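Local coordinates for protein pyruvate kinase 1 (Trypanosoma brucei brucei, PDB 4KCW) that catalyses, as a pyruvate kinase, the transfer of phosphate from phosphoenolpyruvate to ADP, which yields pyruvate and ATP in the last step of glycolysis, at residues 259-264 and 291-296; 210-215 and 237-242. All coordinates share one frame; numbering follows the deposited sequence. Where two conformers were deposited one is given.

Contact 1. Residues 259-264 and 291-296; sequences IMVARG and KPVICA. With OXL (oxalate ion), chain E.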
loop_
_atom_site.group_PDB
_atom_site.type_symbol
_atom_site.label_atom_id
_atom_site.label_comp_id
_atom_site.label_asym_id
_atom_site.label_seq_id
_atom_site.Cartn_x
_atom_site.Cartn_y
_atom_site.Cartn_z
ATOM N N ILE A 259 8.473 23.383 -18.940
ATOM C CA ILE A 259 9.825 23.481 -18.438
ATOM C C ILE A 259 10.715 22.608 -19.290
ATOM O O ILE A 259 10.303 21.512 -19.751
ATOM C CB ILE A 259 9.912 22.964 -16.985
ATOM C CG1 ILE A 259 9.172 23.901 -16.032
ATOM C CG2 ILE A 259 11.365 22.765 -16.551
ATOM C CD1 ILE A 259 9.721 25.304 -16.040
ATOM N N MET A 260 11.897 23.128 -19.594
ATOM C CA MET A 260 12.981 22.299 -20.070
ATOM C C MET A 260 14.079 22.204 -19.022
ATOM O O MET A 260 14.498 23.219 -18.455
ATOM C CB MET A 260 13.566 22.870 -21.335
ATOM C CG MET A 260 14.677 22.010 -21.894
ATOM S SD MET A 260 15.575 22.865 -23.183
ATOM C CE MET A 260 14.293 23.217 -24.394
ATOM N N VAL A 261 14.504 20.981 -18.731
ATOM C CA VAL A 261 15.741 20.768 -18.010
ATOM C C VAL A 261 16.886 20.857 -18.978
ATOM O O VAL A 261 17.122 19.940 -19.766
ATOM C CB VAL A 261 15.781 19.381 -17.358
ATOM C CG1 VAL A 261 17.000 19.260 -16.451
ATOM C CG2 VAL A 261 14.498 19.124 -16.600
ATOM N N ALA A 262 17.545 21.997 -18.976
ATOM C CA ALA A 262 18.598 22.288 -19.938
ATOM C C ALA A 262 19.927 21.833 -19.374
ATOM O O ALA A 262 20.665 22.629 -18.797
ATOM C CB ALA A 262 18.634 23.794 -20.222
ATOM N N ARG A 263 20.230 20.547 -19.526
ATOM C CA ARG A 263 21.282 19.930 -18.742
ATOM C C ARG A 263 22.662 20.427 -19.107
ATOM O O ARG A 263 23.558 20.443 -18.261
ATOM C CB ARG A 263 21.191 18.432 -18.831
ATOM C CG ARG A 263 19.844 17.920 -18.317
ATOM C CD ARG A 263 19.837 16.419 -18.224
ATOM N NE ARG A 263 20.160 15.861 -19.504
ATOM C CZ ARG A 263 20.274 14.569 -19.728
ATOM N NH1 ARG A 263 20.111 13.715 -18.725
ATOM N NH2 ARG A 263 20.606 14.135 -20.935
ATOM N N GLY A 264 22.786 20.976 -20.318
ATOM C CA GLY A 264 24.039 21.546 -20.801
ATOM C C GLY A 264 24.605 22.625 -19.890
ATOM O O GLY A 264 25.614 22.393 -19.188
ATOM N N LYS A 291 2.041 19.921 -16.411
ATOM C CA LYS A 291 2.648 20.803 -17.370
ATOM C C LYS A 291 3.772 20.070 -18.047
ATOM O O LYS A 291 4.534 19.362 -17.381
ATOM C CB LYS A 291 3.173 22.051 -16.688
ATOM C CG LYS A 291 2.150 23.160 -16.642
ATOM C CD LYS A 291 2.564 24.279 -15.695
ATOM C CE LYS A 291 1.480 25.351 -15.590
ATOM N NZ LYS A 291 1.950 26.552 -14.834
ATOM N N PRO A 292 3.864 20.205 -19.392
ATOM C CA PRO A 292 4.885 19.528 -20.192
ATOM C C PRO A 292 6.306 19.829 -19.719
ATOM O O PRO A 292 6.632 20.965 -19.341
ATOM C CB PRO A 292 4.679 20.083 -21.604
ATOM C CG PRO A 292 3.768 21.240 -21.454
ATOM C CD PRO A 292 2.977 21.043 -20.212
ATOM N N VAL A 293 7.153 18.815 -19.790
ATOM C CA VAL A 293 8.507 18.982 -19.441
ATOM C C VAL A 293 9.417 18.225 -20.429
ATOM O O VAL A 293 9.078 17.126 -20.933
ATOM C CB VAL A 293 8.749 18.551 -17.977
ATOM C CG1 VAL A 293 8.390 17.081 -17.795
ATOM C CG2 VAL A 293 10.194 18.872 -17.542
ATOM N N ILE A 294 10.520 18.876 -20.773
ATOM C CA ILE A 294 11.410 18.410 -21.796
ATOM C C ILE A 294 12.745 18.184 -21.157
ATOM O O ILE A 294 13.275 19.061 -20.482
ATOM C CB ILE A 294 11.586 19.468 -22.869
ATOM C CG1 ILE A 294 10.233 19.892 -23.432
ATOM C CG2 ILE A 294 12.505 18.969 -23.958
ATOM C CD1 ILE A 294 10.361 20.961 -24.494
ATOM N N CYS A 295 13.251 16.974 -21.285
ATOM C CA CYS A 295 14.599 16.694 -20.943
ATOM C C CYS A 295 15.526 16.923 -22.144
ATOM O O CYS A 295 15.258 16.445 -23.235
ATOM C CB CYS A 295 14.708 15.272 -20.460
ATOM S SG CYS A 295 16.330 14.917 -19.784
ATOM N N ALA A 296 16.651 17.602 -21.916
ATOM C CA ALA A 296 17.511 18.065 -23.011
ATOM C C ALA A 296 19.023 17.876 -22.761
ATOM O O ALA A 296 19.501 17.977 -21.623
ATOM C CB ALA A 296 17.206 19.511 -23.356
HETATM C C1 OXL E . 20.470 24.269 -23.469
HETATM C C2 OXL E . 21.414 23.536 -22.486
HETATM O O1 OXL E . 19.573 23.616 -24.104
HETATM O O2 OXL E . 22.257 24.263 -21.893
HETATM O O3 OXL E . 20.604 25.515 -23.496
HETATM O O4 OXL E . 21.260 22.288 -22.294
#
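Arg263 folds back over the end of strand 293-296 because its chain bends at chi3 (-56°), which sets NE 3.1 Å from Ala296 O. NE approaches from above the carbonyl plane, 48° out of it, and so misses the oxygen's lone pairs; a long, weak bond from Arg263 N reaches the same oxygen. Over one face of the guanidinium, offset toward the rim, lies the Cys295 SG, 4.0 Å from Arg263 NE. Beyond the contact the group is fixed by a salt bridge to Asp316 and by hydrogen bonds to Gln279 and the Thr297 carbonyl.

With Met260 CG anti to the backbone N (chi1 -178°) and the next torsion also extended, the chain runs out along the sheet face that carries Ile294 and Ala262, which brings SD 3.7 Å from Ala296 CB. On the other face Val293 CG2 meets Ile259 CB at 4.1 Å, the two side chains slanting across each other, and helix 275-289 packs there against both.

Between the strands runs parallel pairing: Pro292 O takes the Ile259 N-H, Ile259 O takes the Ile294 N-H at 2.8 Å, and Ile294 O takes the Val261 N-H at 2.9 Å. The last bond, Ala296 N to Val261 O, is weak. There residues 259-264 turn from strand into helix 263-269, with Ala262 at the N-cap position, and Gly264 N gives its hydrogen to oxalate O4 at 2.8 Å. These are neighbouring strands of the closed eight-stranded barrel, and the ligand sits at their C-terminal ends, where TIM barrels hold their active sites.

Contact 2. Residues 210-215 and 237-242; sequences FASFIR and ISKIEN. With MG (magnesium ion), chain C; OXL (oxalate ion), chain E.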
loop_
_atom_site.group_PDB
_atom_site.type_symbol
_atom_site.label_atom_id
_atom_site.label_comp_id
_atom_site.label_asym_id
_atom_site.label_seq_id
_atom_site.Cartn_x
_atom_site.Cartn_y
_atom_site.Cartn_z
ATOM N N PHE A 210 11.280 28.429 -26.078
ATOM C CA PHE A 210 12.169 27.910 -25.032
ATOM C C PHE A 210 13.031 29.056 -24.481
ATOM O O PHE A 210 13.943 29.539 -25.162
ATOM C CB PHE A 210 13.096 26.797 -25.588
ATOM C CG PHE A 210 12.372 25.627 -26.219
ATOM C CD1 PHE A 210 11.015 25.406 -25.993
ATOM C CD2 PHE A 210 13.075 24.711 -27.001
ATOM C CE1 PHE A 210 10.357 24.348 -26.603
ATOM C CE2 PHE A 210 12.426 23.613 -27.570
ATOM C CZ PHE A 210 11.064 23.429 -27.365
ATOM N N ALA A 211 12.720 29.536 -23.286
ATOM C CA ALA A 211 13.364 30.758 -22.795
ATOM C C ALA A 211 14.614 30.412 -21.981
ATOM O O ALA A 211 14.520 29.770 -20.944
ATOM C CB ALA A 211 12.385 31.569 -21.956
ATOM N N SER A 212 15.785 30.771 -22.489
ATOM C CA SER A 212 17.029 30.386 -21.844
ATOM C C SER A 212 17.264 31.093 -20.482
ATOM O O SER A 212 16.859 32.253 -20.287
ATOM C CB SER A 212 18.192 30.605 -22.789
ATOM O OG SER A 212 17.978 29.924 -24.016
ATOM N N PHE A 213 17.806 30.353 -19.516
ATOM C CA PHE A 213 18.341 30.950 -18.273
ATOM C C PHE A 213 17.301 31.610 -17.371
ATOM O O PHE A 213 17.632 32.472 -16.561
ATOM C CB PHE A 213 19.480 31.949 -18.570
ATOM C CG PHE A 213 20.747 31.294 -19.060
ATOM C CD1 PHE A 213 21.555 30.568 -18.182
ATOM C CD2 PHE A 213 21.107 31.355 -20.423
ATOM C CE1 PHE A 213 22.711 29.946 -18.642
ATOM C CE2 PHE A 213 22.239 30.699 -20.894
ATOM C CZ PHE A 213 23.049 30.006 -20.004
ATOM N N ILE A 214 16.053 31.198 -17.492
ATOM C CA ILE A 214 15.039 31.710 -16.595
ATOM C C ILE A 214 15.443 31.438 -15.158
ATOM O O ILE A 214 15.677 30.287 -14.776
ATOM C CB ILE A 214 13.681 31.069 -16.878
ATOM C CG1 ILE A 214 13.161 31.549 -18.233
ATOM C CG2 ILE A 214 12.706 31.405 -15.772
ATOM C CD1 ILE A 214 13.031 33.066 -18.345
ATOM N N ARG A 215 15.569 32.483 -14.353
ATOM C CA ARG A 215 15.874 32.289 -12.944
ATOM C C ARG A 215 14.787 32.742 -11.958
ATOM O O ARG A 215 14.890 32.476 -10.753
ATOM C CB ARG A 215 17.235 32.884 -12.587
ATOM C CG ARG A 215 17.412 34.340 -12.966
ATOM C CD ARG A 215 18.844 34.610 -13.406
ATOM N NE ARG A 215 18.935 34.674 -14.860
ATOM C CZ ARG A 215 19.185 35.786 -15.545
ATOM N NH1 ARG A 215 19.499 36.913 -14.909
ATOM N NH2 ARG A 215 19.147 35.763 -16.862
ATOM N N ILE A 237 8.020 27.787 -22.482
ATOM C CA ILE A 237 8.755 26.763 -21.776
ATOM C C ILE A 237 10.029 27.400 -21.196
ATOM O O ILE A 237 10.903 27.863 -21.952
ATOM C CB ILE A 237 9.146 25.631 -22.759
ATOM C CG1 ILE A 237 7.966 25.294 -23.681
ATOM C CG2 ILE A 237 9.680 24.416 -22.023
ATOM C CD1 ILE A 237 6.826 24.610 -22.978
ATOM N N SER A 238 10.118 27.468 -19.862
ATOM C CA SER A 238 11.301 28.049 -19.223
ATOM C C SER A 238 12.410 27.025 -19.139
ATOM O O SER A 238 12.208 25.894 -18.677
ATOM C CB SER A 238 10.970 28.574 -17.830
ATOM O OG SER A 238 9.912 29.500 -17.878
ATOM N N LYS A 239 13.590 27.415 -19.587
ATOM C CA LYS A 239 14.746 26.553 -19.499
ATOM C C LYS A 239 15.413 26.728 -18.146
ATOM O O LYS A 239 15.768 27.843 -17.784
ATOM C CB LYS A 239 15.719 26.898 -20.614
ATOM C CG LYS A 239 15.175 26.593 -21.994
ATOM C CD LYS A 239 16.088 27.142 -23.088
ATOM C CE LYS A 239 17.463 26.479 -23.069
ATOM N NZ LYS A 239 18.255 26.857 -24.271
ATOM N N ILE A 240 15.469 25.653 -17.350
ATOM C CA ILE A 240 16.204 25.666 -16.078
ATOM C C ILE A 240 17.654 25.259 -16.314
ATOM O O ILE A 240 17.940 24.192 -16.875
ATOM C CB ILE A 240 15.600 24.701 -15.037
ATOM C CG1 ILE A 240 14.108 24.971 -14.846
ATOM C CG2 ILE A 240 16.347 24.819 -13.708
ATOM C CD1 ILE A 240 13.808 26.395 -14.480
ATOM N N GLU A 241 18.567 26.109 -15.874
ATOM C CA GLU A 241 19.895 26.166 -16.458
ATOM C C GLU A 241 20.919 26.636 -15.437
ATOM O O GLU A 241 22.104 26.527 -15.672
ATOM C CB GLU A 241 19.911 27.107 -17.670
ATOM C CG GLU A 241 19.537 26.430 -18.955
ATOM C CD GLU A 241 20.092 27.130 -20.178
ATOM O OE1 GLU A 241 21.078 26.617 -20.744
ATOM O OE2 GLU A 241 19.476 28.118 -20.640
ATOM N N ASN A 242 20.460 27.166 -14.303
ATOM C CA ASN A 242 21.389 27.554 -13.234
ATOM C C ASN A 242 20.848 27.300 -11.840
ATOM O O ASN A 242 19.700 26.863 -11.661
ATOM C CB ASN A 242 21.783 29.017 -13.376
ATOM C CG ASN A 242 20.579 29.915 -13.555
ATOM O OD1 ASN A 242 19.582 29.762 -12.852
ATOM N ND2 ASN A 242 20.591 30.723 -14.613
HETATM MG MG MG C . 21.958 26.655 -22.487
HETATM C C1 OXL E . 20.470 24.269 -23.469
HETATM C C2 OXL E . 21.414 23.536 -22.486
HETATM O O1 OXL E . 19.573 23.616 -24.104
HETATM O O2 OXL E . 22.257 24.263 -21.893
HETATM O O3 OXL E . 20.604 25.515 -23.496
HETATM O O4 OXL E . 21.260 22.288 -22.294
HETATM O O HOH W 1 17.802 28.684 -15.401
HETATM O O HOH W 2 20.767 28.505 -22.842
HETATM O O HOH W 3 22.948 26.355 -24.134
#
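Lys239 NZ stands between Ser212 OG, at 3.1 Å, and oxalate O3, to which it gives a hydrogen bond of 2.8 Å; Ser212 OG is also bonded to the Thr85 carbonyl. Glu241 OE1 binds the magnesium ion at 2.0 Å, alongside oxalate O2 and O3, two waters and Asp265. The other carboxylate oxygen, Glu241 OE2, accepts a hydrogen bond from one of these waters.

That same OE2 packs over the centre of the Phe213 ring, 3.6 Å above its plane, with ring and carboxylate stacked at 27°. The magnesium ion, the water and a weak bond from Phe213 N, 3.0 Å from Glu241 OE2, fix the carboxylate there. Asn242 ND2 sits at the ring edge, in its plane, while Asn242 OD1 caps the following helix by accepting from Gly245 N. Phe213 is brought here by a type II turn from Ala211 to Ile214.

Further out, the bend of Lys239 at chi3 (64°) carries NZ across to Ser212, and Asp84 pairs with it in a salt bridge. Parallel strand pairing fixes the start of Lys239: Ala211 N bonds to Ile237 O, and Lys239 N to Ala211 O at 2.9 Å. Phe210 and Ile237 lie side by side, pointing the same way.

A lysine and a metal sharing oxalate O3 would together draw negative charge toward that oxygen, consistent with oxalate mimicking enolpyruvate, the intermediate that pyruvate kinases stabilise.

Overall arrangement
Both contacts are buried and join neighbouring strands of one eight-stranded parallel barrel, contact 2 the pair 208-211 and 235-240, contact 1 the pair 258-262 and 293-296. Strands 235-240 and 258-262 are themselves adjacent, so the two contacts make four consecutive staves, their centres about 9 Å apart. Contact 1 lies nearer the centre of the chain and is mostly backbone pairing and apolar packing; it meets the oxalate through a backbone N-H. Contact 2 instead puts charged side chains and the metal at the ligand. Arg263 O and Gly264 O also accept hydrogen bonds from Arg311 of a second subunit, whereas no other chain touches contact 2.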